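Local coordinates for protein BIS(5'-nucleosyl)-tetraphosphatase (Diadenosine tetraphosphatase), putative (Plasmodium falciparum, PDB 5CFJ) that probably hydrolyses diadenosine tetraphosphate asymmetrically, as a Nudix-family Ap4A hydrolase of the malaria parasite, at residues Y98-L103 with K141-F146. Residues are numbered along the deposited sequence; the frame is centred on the assembly and turned at random.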
loop_
_atom_site.group_PDB
_atom_site.type_symbol
_atom_site.label_atom_id
_atom_site.label_comp_id
_atom_site.label_asym_id
_atom_site.label_seq_id
_atom_site.Cartn_x
_atom_site.Cartn_y
_atom_site.Cartn_z
ATOM N N TYR A 98 -4.858 -5.831 -1.621
ATOM C CA TYR A 98 -3.442 -5.497 -1.531
ATOM C C TYR A 98 -2.600 -6.753 -1.661
ATOM O O TYR A 98 -2.914 -7.780 -1.052
ATOM C CB TYR A 98 -3.127 -4.809 -0.208
ATOM C CG TYR A 98 -3.733 -3.440 -0.071
ATOM C CD1 TYR A 98 -3.157 -2.341 -0.698
ATOM C CD2 TYR A 98 -4.886 -3.237 0.686
ATOM C CE1 TYR A 98 -3.704 -1.077 -0.566
ATOM C CE2 TYR A 98 -5.434 -1.978 0.824
ATOM C CZ TYR A 98 -4.847 -0.902 0.191
ATOM O OH TYR A 98 -5.383 0.366 0.316
ATOM N N TYR A 99 -1.525 -6.644 -2.438
ATOM C CA TYR A 99 -0.557 -7.719 -2.649
ATOM C C TYR A 99 0.746 -7.277 -2.013
ATOM O O TYR A 99 1.252 -6.211 -2.338
ATOM C CB TYR A 99 -0.352 -7.994 -4.142
ATOM C CG TYR A 99 -1.641 -8.249 -4.900
ATOM C CD1 TYR A 99 -2.356 -7.196 -5.452
ATOM C CD2 TYR A 99 -2.150 -9.532 -5.045
ATOM C CE1 TYR A 99 -3.533 -7.408 -6.142
ATOM C CE2 TYR A 99 -3.337 -9.755 -5.737
ATOM C CZ TYR A 99 -4.018 -8.684 -6.271
ATOM O OH TYR A 99 -5.189 -8.877 -6.952
ATOM N N LEU A 100 1.286 -8.076 -1.105
ATOM C CA LEU A 100 2.515 -7.710 -0.406
ATOM C C LEU A 100 3.737 -7.829 -1.304
ATOM O O LEU A 100 3.879 -8.803 -2.042
ATOM C CB LEU A 100 2.691 -8.598 0.821
ATOM C CG LEU A 100 3.864 -8.322 1.770
ATOM C CD1 LEU A 100 3.743 -6.962 2.449
ATOM C CD2 LEU A 100 3.976 -9.422 2.809
ATOM N N ALA A 101 4.629 -6.851 -1.231
ATOM C CA ALA A 101 5.899 -6.929 -1.947
ATOM C C ALA A 101 6.994 -6.302 -1.106
ATOM O O ALA A 101 6.733 -5.352 -0.369
ATOM C CB ALA A 101 5.805 -6.234 -3.295
ATOM N N MET A 102 8.208 -6.828 -1.205
ATOM C CA MET A 102 9.323 -6.241 -0.484
ATOM C C MET A 102 10.251 -5.506 -1.433
ATOM O O MET A 102 10.787 -6.069 -2.392
ATOM C CB MET A 102 10.102 -7.295 0.291
ATOM C CG MET A 102 11.094 -6.678 1.265
ATOM S SD MET A 102 12.066 -7.926 2.118
ATOM C CE MET A 102 10.787 -8.882 2.927
ATOM N N LEU A 103 10.422 -4.223 -1.153
ATOM C CA LEU A 103 11.331 -3.389 -1.903
ATOM C C LEU A 103 12.736 -3.869 -1.591
ATOM O O LEU A 103 13.107 -3.989 -0.428
ATOM C CB LEU A 103 11.140 -1.930 -1.518
ATOM C CG LEU A 103 11.892 -0.891 -2.342
ATOM C CD1 LEU A 103 11.415 -0.872 -3.790
ATOM C CD2 LEU A 103 11.711 0.454 -1.686
ATOM N N LYS A 141 -0.421 -5.173 10.570
ATOM C CA LYS A 141 -0.010 -6.142 11.590
ATOM C C LYS A 141 0.037 -7.576 11.051
ATOM O O LYS A 141 0.974 -8.343 11.328
ATOM C CB LYS A 141 -0.939 -6.076 12.799
ATOM C CG LYS A 141 -0.757 -4.833 13.639
ATOM C CD LYS A 141 -1.576 -4.922 14.912
ATOM C CE LYS A 141 -1.218 -6.166 15.706
ATOM N NZ LYS A 141 0.179 -6.116 16.220
ATOM N N GLU A 142 -0.966 -7.945 10.270
ATOM C CA GLU A 142 -1.024 -9.288 9.712
ATOM C C GLU A 142 0.086 -9.528 8.675
ATOM O O GLU A 142 0.677 -10.621 8.623
ATOM C CB GLU A 142 -2.422 -9.537 9.138
ATOM C CG GLU A 142 -3.483 -9.465 10.251
ATOM C CD GLU A 142 -4.925 -9.610 9.782
ATOM O OE1 GLU A 142 -5.159 -9.851 8.582
ATOM O OE2 GLU A 142 -5.838 -9.477 10.630
ATOM N N ALA A 143 0.418 -8.500 7.898
ATOM C CA ALA A 143 1.529 -8.605 6.965
ATOM C C ALA A 143 2.833 -8.816 7.723
ATOM O O ALA A 143 3.671 -9.621 7.314
ATOM C CB ALA A 143 1.612 -7.368 6.077
ATOM N N GLU A 144 3.006 -8.106 8.833
ATOM C CA GLU A 144 4.225 -8.313 9.616
ATOM C C GLU A 144 4.287 -9.725 10.192
ATOM O O GLU A 144 5.364 -10.333 10.251
ATOM C CB GLU A 144 4.334 -7.270 10.721
ATOM C CG GLU A 144 4.684 -5.902 10.174
ATOM C CD GLU A 144 5.220 -4.971 11.228
ATOM O OE1 GLU A 144 4.643 -4.918 12.330
ATOM O OE2 GLU A 144 6.234 -4.297 10.958
ATOM N N GLU A 145 3.133 -10.251 10.590
ATOM C CA GLU A 145 3.053 -11.646 11.022
ATOM C C GLU A 145 3.505 -12.601 9.909
ATOM O O GLU A 145 4.278 -13.534 10.154
ATOM C CB GLU A 145 1.627 -11.968 11.463
ATOM C CG GLU A 145 1.464 -13.245 12.246
ATOM C CD GLU A 145 0.259 -13.185 13.163
ATOM O OE1 GLU A 145 -0.333 -12.092 13.285
ATOM O OE2 GLU A 145 -0.092 -14.222 13.765
ATOM N N PHE A 146 3.033 -12.367 8.686
ATOM C CA PHE A 146 3.469 -13.184 7.557
ATOM C C PHE A 146 4.980 -13.079 7.344
ATOM O O PHE A 146 5.665 -14.092 7.134
ATOM C CB PHE A 146 2.724 -12.789 6.281
ATOM C CG PHE A 146 3.306 -13.397 5.032
ATOM C CD1 PHE A 146 2.937 -14.669 4.618
ATOM C CD2 PHE A 146 4.229 -12.699 4.271
ATOM C CE1 PHE A 146 3.480 -15.230 3.475
ATOM C CE2 PHE A 146 4.781 -13.257 3.135
ATOM C CZ PHE A 146 4.404 -14.519 2.732
#
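L100, near the end of strand 92-103, makes a purely apolar contact with A143 and F146 on the C-terminal helix 134-147, where that helix lies against one side of the mixed sheet. The two segments share no hydrogen bond, and within 141-146 L100 alone of this strand segment makes contact, using both of its terminal methyls. CD1 of L100 faces the methyl of A143, 4.2 Å from its CB. CD2 goes to the phenyl ring one turn further along, lying 3.6 Å from CD2 of F146 and 3.9 Å from its CE2, so it approaches the CD2-CE2 bond of the ring obliquely. The fork of the leucine can serve both partners because CG stands anti to the backbone N (chi1 -175°), which carries the branch out from the strand to the helix. F146 has the same first torsion (chi1 169°), swinging its ring from the helix back to the leucine. The small side chain of A143 is consistent with the close approach of the backbones, 7.5 Å between the CA atoms of L100 and A143. Contact is modest, 116 Å² in all, but further apolar neighbours extend it: L147 of the same helix touches L100 and M102, L12 of strand 6-16 touches both L100 and A143, and Y98 packs on L136 and L139 earlier in the helix. Polar side chains tie down other sides of the helix, E142 by a salt bridge to K83 of strand 76-89 and E144 by a hydrogen bond to S124. With helix 57-69 against the other side of the sheet, this C-terminal helix completes the alpha/beta/alpha sandwich characteristic of the Nudix fold.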